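Local structure of probable zinc protease PqqL (Escherichia coli, 6OFT) at residues 7-12 with 21-26; 32-37 with 201-206. The protein probably acts as a periplasmic zinc metallopeptidase of the M16 family that cleaves peptide bonds, the chain here being its first half. One frame throughout, in Å; residues are numbered along the deposited sequence.

Contact 1: residues 7-12 with 21-26. With PO4 (phosphate ion), chain D.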
# COMPACT_ATOMS: atom_id res chain seq x y z
N GLU A 7 10.43 19.59 8.05
CA GLU A 7 10.48 20.92 8.59
C GLU A 7 9.23 21.78 8.23
O GLU A 7 8.73 22.53 9.07
CB GLU A 7 11.73 21.52 7.96
CG GLU A 7 12.22 22.75 8.60
CD GLU A 7 11.86 23.96 7.78
OE1 GLU A 7 11.96 23.94 6.53
OE2 GLU A 7 11.48 24.94 8.42
N LYS A 8 8.75 21.65 6.97
CA LYS A 8 7.58 22.36 6.42
C LYS A 8 6.22 21.74 6.82
O LYS A 8 5.18 22.36 6.60
CB LYS A 8 7.68 22.44 4.88
CG LYS A 8 8.89 23.22 4.36
CD LYS A 8 8.63 23.73 2.95
CE LYS A 8 9.40 23.00 1.88
NZ LYS A 8 10.81 23.46 1.81
N LEU A 9 6.23 20.52 7.39
CA LEU A 9 5.00 19.86 7.80
C LEU A 9 4.44 20.45 9.10
O LEU A 9 5.18 20.62 10.07
CB LEU A 9 5.18 18.33 7.92
CG LEU A 9 3.96 17.51 8.33
CD1 LEU A 9 2.89 17.52 7.23
CD2 LEU A 9 4.35 16.09 8.68
N ILE A 10 3.14 20.74 9.10
CA ILE A 10 2.47 21.29 10.28
C ILE A 10 1.55 20.20 10.83
O ILE A 10 0.68 19.73 10.11
CB ILE A 10 1.71 22.58 9.89
CG1 ILE A 10 2.69 23.68 9.43
CG2 ILE A 10 0.82 23.08 11.02
CD1 ILE A 10 2.10 24.64 8.46
N THR A 11 1.80 19.74 12.07
CA THR A 11 0.99 18.70 12.71
C THR A 11 0.47 19.19 14.04
O THR A 11 1.09 20.03 14.68
CB THR A 11 1.76 17.36 12.90
OG1 THR A 11 2.94 17.59 13.67
CG2 THR A 11 2.10 16.69 11.60
N GLY A 12 -0.64 18.62 14.46
CA GLY A 12 -1.25 18.99 15.73
C GLY A 12 -2.60 18.36 15.92
O GLY A 12 -3.06 17.58 15.09
N MET A 21 -2.73 17.53 9.56
CA MET A 21 -1.42 17.55 8.91
C MET A 21 -1.55 18.47 7.74
O MET A 21 -2.43 18.29 6.90
CB MET A 21 -0.98 16.15 8.44
CG MET A 21 -1.00 15.10 9.51
SD MET A 21 -0.29 13.58 8.89
CE MET A 21 1.14 13.48 9.93
N ILE A 22 -0.72 19.51 7.72
CA ILE A 22 -0.71 20.53 6.66
C ILE A 22 0.66 20.57 6.00
O ILE A 22 1.68 20.69 6.69
CB ILE A 22 -1.15 21.92 7.17
CG1 ILE A 22 -2.57 21.87 7.81
CG2 ILE A 22 -1.07 22.98 6.03
CD1 ILE A 22 -2.81 22.97 8.80
N TYR A 23 0.67 20.51 4.67
CA TYR A 23 1.91 20.55 3.91
C TYR A 23 1.77 21.48 2.73
O TYR A 23 0.89 21.25 1.90
CB TYR A 23 2.37 19.15 3.48
CG TYR A 23 3.82 19.12 3.04
CD1 TYR A 23 4.84 18.98 3.97
CD2 TYR A 23 4.17 19.29 1.71
CE1 TYR A 23 6.18 19.02 3.59
CE2 TYR A 23 5.50 19.32 1.31
CZ TYR A 23 6.51 19.18 2.25
OH TYR A 23 7.83 19.20 1.86
N PRO A 24 2.62 22.54 2.61
CA PRO A 24 2.50 23.45 1.46
C PRO A 24 3.07 22.83 0.19
O PRO A 24 4.07 22.13 0.25
CB PRO A 24 3.31 24.67 1.88
CG PRO A 24 4.31 24.14 2.88
CD PRO A 24 3.72 22.94 3.52
N HIS A 25 2.42 23.08 -0.95
CA HIS A 25 2.86 22.60 -2.26
C HIS A 25 2.25 23.47 -3.35
O HIS A 25 1.09 23.82 -3.25
CB HIS A 25 2.55 21.11 -2.48
CG HIS A 25 3.40 20.50 -3.56
ND1 HIS A 25 4.77 20.47 -3.47
CD2 HIS A 25 3.03 19.94 -4.75
CE1 HIS A 25 5.20 19.88 -4.57
NE2 HIS A 25 4.20 19.56 -5.37
N ALA A 26 3.02 23.85 -4.36
CA ALA A 26 2.49 24.74 -5.41
C ALA A 26 2.72 24.16 -6.82
O ALA A 26 3.08 24.88 -7.75
CB ALA A 26 3.11 26.13 -5.28
P PO4 D . 7.35 22.22 -1.44
O1 PO4 D . 6.75 20.83 -1.77
O2 PO4 D . 8.94 22.08 -1.35
O3 PO4 D . 6.97 23.30 -2.57
O4 PO4 D . 6.77 22.68 -0.03
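The carbonyl oxygen of I22 is met by two neighbouring residues of segment 7-12: I10 N gives it a nearly straight hydrogen bond (I10 N to I22 O 2.8 Å, 167° at the hydrogen), and L9 CA adds a weaker C-H contact at 3.6 Å from I22 O. The reverse bond, I22 N to I10 O, is also 2.8 Å, making I10 and I22 a hydrogen-bonded pair of the antiparallel beta hairpin. In the next, non-hydrogen-bonded pair T11 and M21 run side by side; a bend at chi3 (115°) brings M21 CE to 3.7 Å from T11 CG2. Y23 turns its ring back along segment 7-12, its CG anti to the backbone N (chi1 -164°), and its CD1 edge lies 3.9 Å from L9 CA, while P24 CD lies over the rim of one face. The hydroxyl of Y23 bonds to both D6 and R376; a phenylalanine here would probably leave these two without the oxygen that links them. Nearby, H25 ND1 donates in its ring plane to phosphate O1 at 2.6 Å; Q373 and R376 also bind this ion, probably a crystallisation component. I10 and I22 face helix 209-220, L9 and M21 pack on L385 of helix 378-391, and strand 19-24 pairs in parallel with strand 199-205, leaving strand 10-13 outermost within this chain.

Contact 2: residues 32-37 with 201-206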
# COMPACT_ATOMS: atom_id res chain seq x y z
N VAL A 32 -5.31 22.44 -4.00
CA VAL A 32 -5.23 21.85 -2.67
C VAL A 32 -5.98 20.52 -2.63
O VAL A 32 -7.01 20.36 -3.27
CB VAL A 32 -5.72 22.84 -1.56
CG1 VAL A 32 -7.23 23.08 -1.65
CG2 VAL A 32 -5.33 22.35 -0.17
N ASN A 33 -5.45 19.56 -1.87
CA ASN A 33 -6.06 18.29 -1.57
C ASN A 33 -6.51 18.38 -0.13
O ASN A 33 -5.76 18.85 0.74
CB ASN A 33 -5.09 17.13 -1.75
CG ASN A 33 -4.94 16.67 -3.17
OD1 ASN A 33 -5.65 17.11 -4.08
ND2 ASN A 33 -3.99 15.78 -3.39
N LEU A 34 -7.77 18.01 0.10
CA LEU A 34 -8.37 17.98 1.43
C LEU A 34 -8.84 16.55 1.61
O LEU A 34 -9.70 16.09 0.85
CB LEU A 34 -9.54 18.98 1.57
CG LEU A 34 -9.27 20.46 1.26
CD1 LEU A 34 -10.56 21.25 1.33
CD2 LEU A 34 -8.24 21.07 2.23
N TRP A 35 -8.18 15.81 2.52
CA TRP A 35 -8.51 14.41 2.77
C TRP A 35 -8.87 14.21 4.22
O TRP A 35 -8.11 14.61 5.10
CB TRP A 35 -7.31 13.47 2.46
CG TRP A 35 -6.91 13.27 1.02
CD1 TRP A 35 -7.24 14.04 -0.07
CD2 TRP A 35 -6.01 12.27 0.53
NE1 TRP A 35 -6.65 13.54 -1.20
CE2 TRP A 35 -5.88 12.46 -0.86
CE3 TRP A 35 -5.29 11.23 1.15
CZ2 TRP A 35 -5.03 11.66 -1.65
CZ3 TRP A 35 -4.48 10.41 0.36
CH2 TRP A 35 -4.37 10.62 -1.02
N LEU A 36 -10.00 13.51 4.46
CA LEU A 36 -10.41 13.13 5.80
C LEU A 36 -10.08 11.64 5.93
O LEU A 36 -10.62 10.79 5.20
CB LEU A 36 -11.90 13.41 6.08
CG LEU A 36 -12.42 12.87 7.44
CD1 LEU A 36 -11.68 13.56 8.65
CD2 LEU A 36 -13.95 12.99 7.54
N GLN A 37 -9.19 11.32 6.88
CA GLN A 37 -8.73 9.97 7.11
C GLN A 37 -9.27 9.37 8.40
O GLN A 37 -8.95 9.85 9.49
CB GLN A 37 -7.18 9.94 7.04
CG GLN A 37 -6.52 8.61 7.47
CD GLN A 37 -5.03 8.80 7.57
OE1 GLN A 37 -4.53 9.58 8.38
NE2 GLN A 37 -4.30 8.10 6.73
N PHE A 201 -7.31 15.08 9.57
CA PHE A 201 -7.66 15.89 8.42
C PHE A 201 -6.33 16.33 7.76
O PHE A 201 -5.49 16.92 8.43
CB PHE A 201 -8.54 17.11 8.82
CG PHE A 201 -9.14 17.76 7.59
CD1 PHE A 201 -10.19 17.15 6.91
CD2 PHE A 201 -8.62 18.94 7.08
CE1 PHE A 201 -10.70 17.71 5.73
CE2 PHE A 201 -9.15 19.51 5.92
CZ PHE A 201 -10.18 18.89 5.25
N ILE A 202 -6.14 15.99 6.47
CA ILE A 202 -4.91 16.25 5.71
C ILE A 202 -5.09 17.35 4.65
O ILE A 202 -5.96 17.24 3.79
CB ILE A 202 -4.36 14.92 5.12
CG1 ILE A 202 -4.12 13.86 6.24
CG2 ILE A 202 -3.10 15.13 4.26
CD1 ILE A 202 -3.95 12.43 5.74
N VAL A 203 -4.27 18.41 4.72
CA VAL A 203 -4.30 19.55 3.78
C VAL A 203 -2.95 19.59 3.05
O VAL A 203 -1.93 19.81 3.69
CB VAL A 203 -4.61 20.90 4.52
CG1 VAL A 203 -4.58 22.09 3.57
CG2 VAL A 203 -5.95 20.84 5.26
N VAL A 204 -2.93 19.34 1.72
CA VAL A 204 -1.68 19.37 0.93
C VAL A 204 -1.93 20.24 -0.29
O VAL A 204 -2.79 19.94 -1.11
CB VAL A 204 -1.14 17.95 0.52
CG1 VAL A 204 0.25 18.06 -0.14
CG2 VAL A 204 -1.07 17.00 1.72
N GLY A 205 -1.17 21.33 -0.40
CA GLY A 205 -1.38 22.20 -1.54
C GLY A 205 -1.04 23.64 -1.28
O GLY A 205 -0.42 23.97 -0.27
N ASP A 206 -1.46 24.48 -2.23
CA ASP A 206 -1.12 25.90 -2.33
C ASP A 206 -1.95 26.82 -1.43
O ASP A 206 -2.68 27.68 -1.90
CB ASP A 206 -1.20 26.33 -3.80
CG ASP A 206 -0.30 27.50 -4.13
OD1 ASP A 206 0.49 27.90 -3.24
OD2 ASP A 206 -0.38 28.00 -5.26
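Two inner strands of the mixed sheet in this M16 peptidase domain meet where V32-L36 runs antiparallel to F201-G205, joining parts of the chain more than 160 residues apart. Two hydrogen-bonded pairs carry the backbone. Between N33 and V204, N33 N reaches V204 O at 2.8 Å, tilted 26° from the carbonyl plane, and V204 N returns to N33 O. Between W35 and I202 both bonds are short, and the one from I202 N to W35 O (2.8 Å) is nearly straight at 175°.

On one face of the sheet V203 lies beside L34, with V203 CG2 3.8 Å from L34 CD2, and its other methyl, CG1, comes equally near V32 CG2. F201 has CG anti to its own N (chi1 -168°), which swings the ring across to the partner strand: CZ rests 3.7 Å from L34 CB and CD1 4.2 Å from L36 CB. F117 of helix 107-122 meets the F201 ring edge-to-face and also touches L34 and L36. L36 stands about 10 Å, side chain to side chain, from E57, the predicted proton acceptor.

On the other face, N33, W35 and V204 touch helix 378-391; W35 CB stays near I202 CB, while the indole leads away to T382 and S383. At the end of the pairing G205 CA comes within 4.0 Å of V32 CA, where any side chain on G205 would run into V32.

Both buried amides have polar partners. N33 ND2 bonds T382 of helix 378-391 and OD1 bonds S101 of strand 96-103; Q37 OE1, 3.9 Å from I202 CD1, bonds S389, and NE2 bonds the A386 carbonyl and E95. Apolar groups of L34, L36 and F201 thus pack on helix 107-122, while the amides add directional bonds to helix 378-391.

How the contacts relate
Contacts 1 and 2 lie in the same six-stranded mixed sheet, their centres 10 Å apart, and come in series along the chain. They meet directly: strand 19-24 of contact 1 runs parallel to strand 199-205 of contact 2, with probable hydrogen bonds from V203 N to M21 O and from Y23 N to V203 O, both 2.9 Å. Strands 19-24 and 31-38 are successive in sequence, yet strand 199-205 is inserted between them. The residues predicted to form the zinc site, H54, H58 and E134, with E57, lie in the chain between strands 31-38 and 199-205, so contact 2 pairs the strand that precedes them with one that follows, while contact 1 includes the outermost strand, 10-13, within this chain.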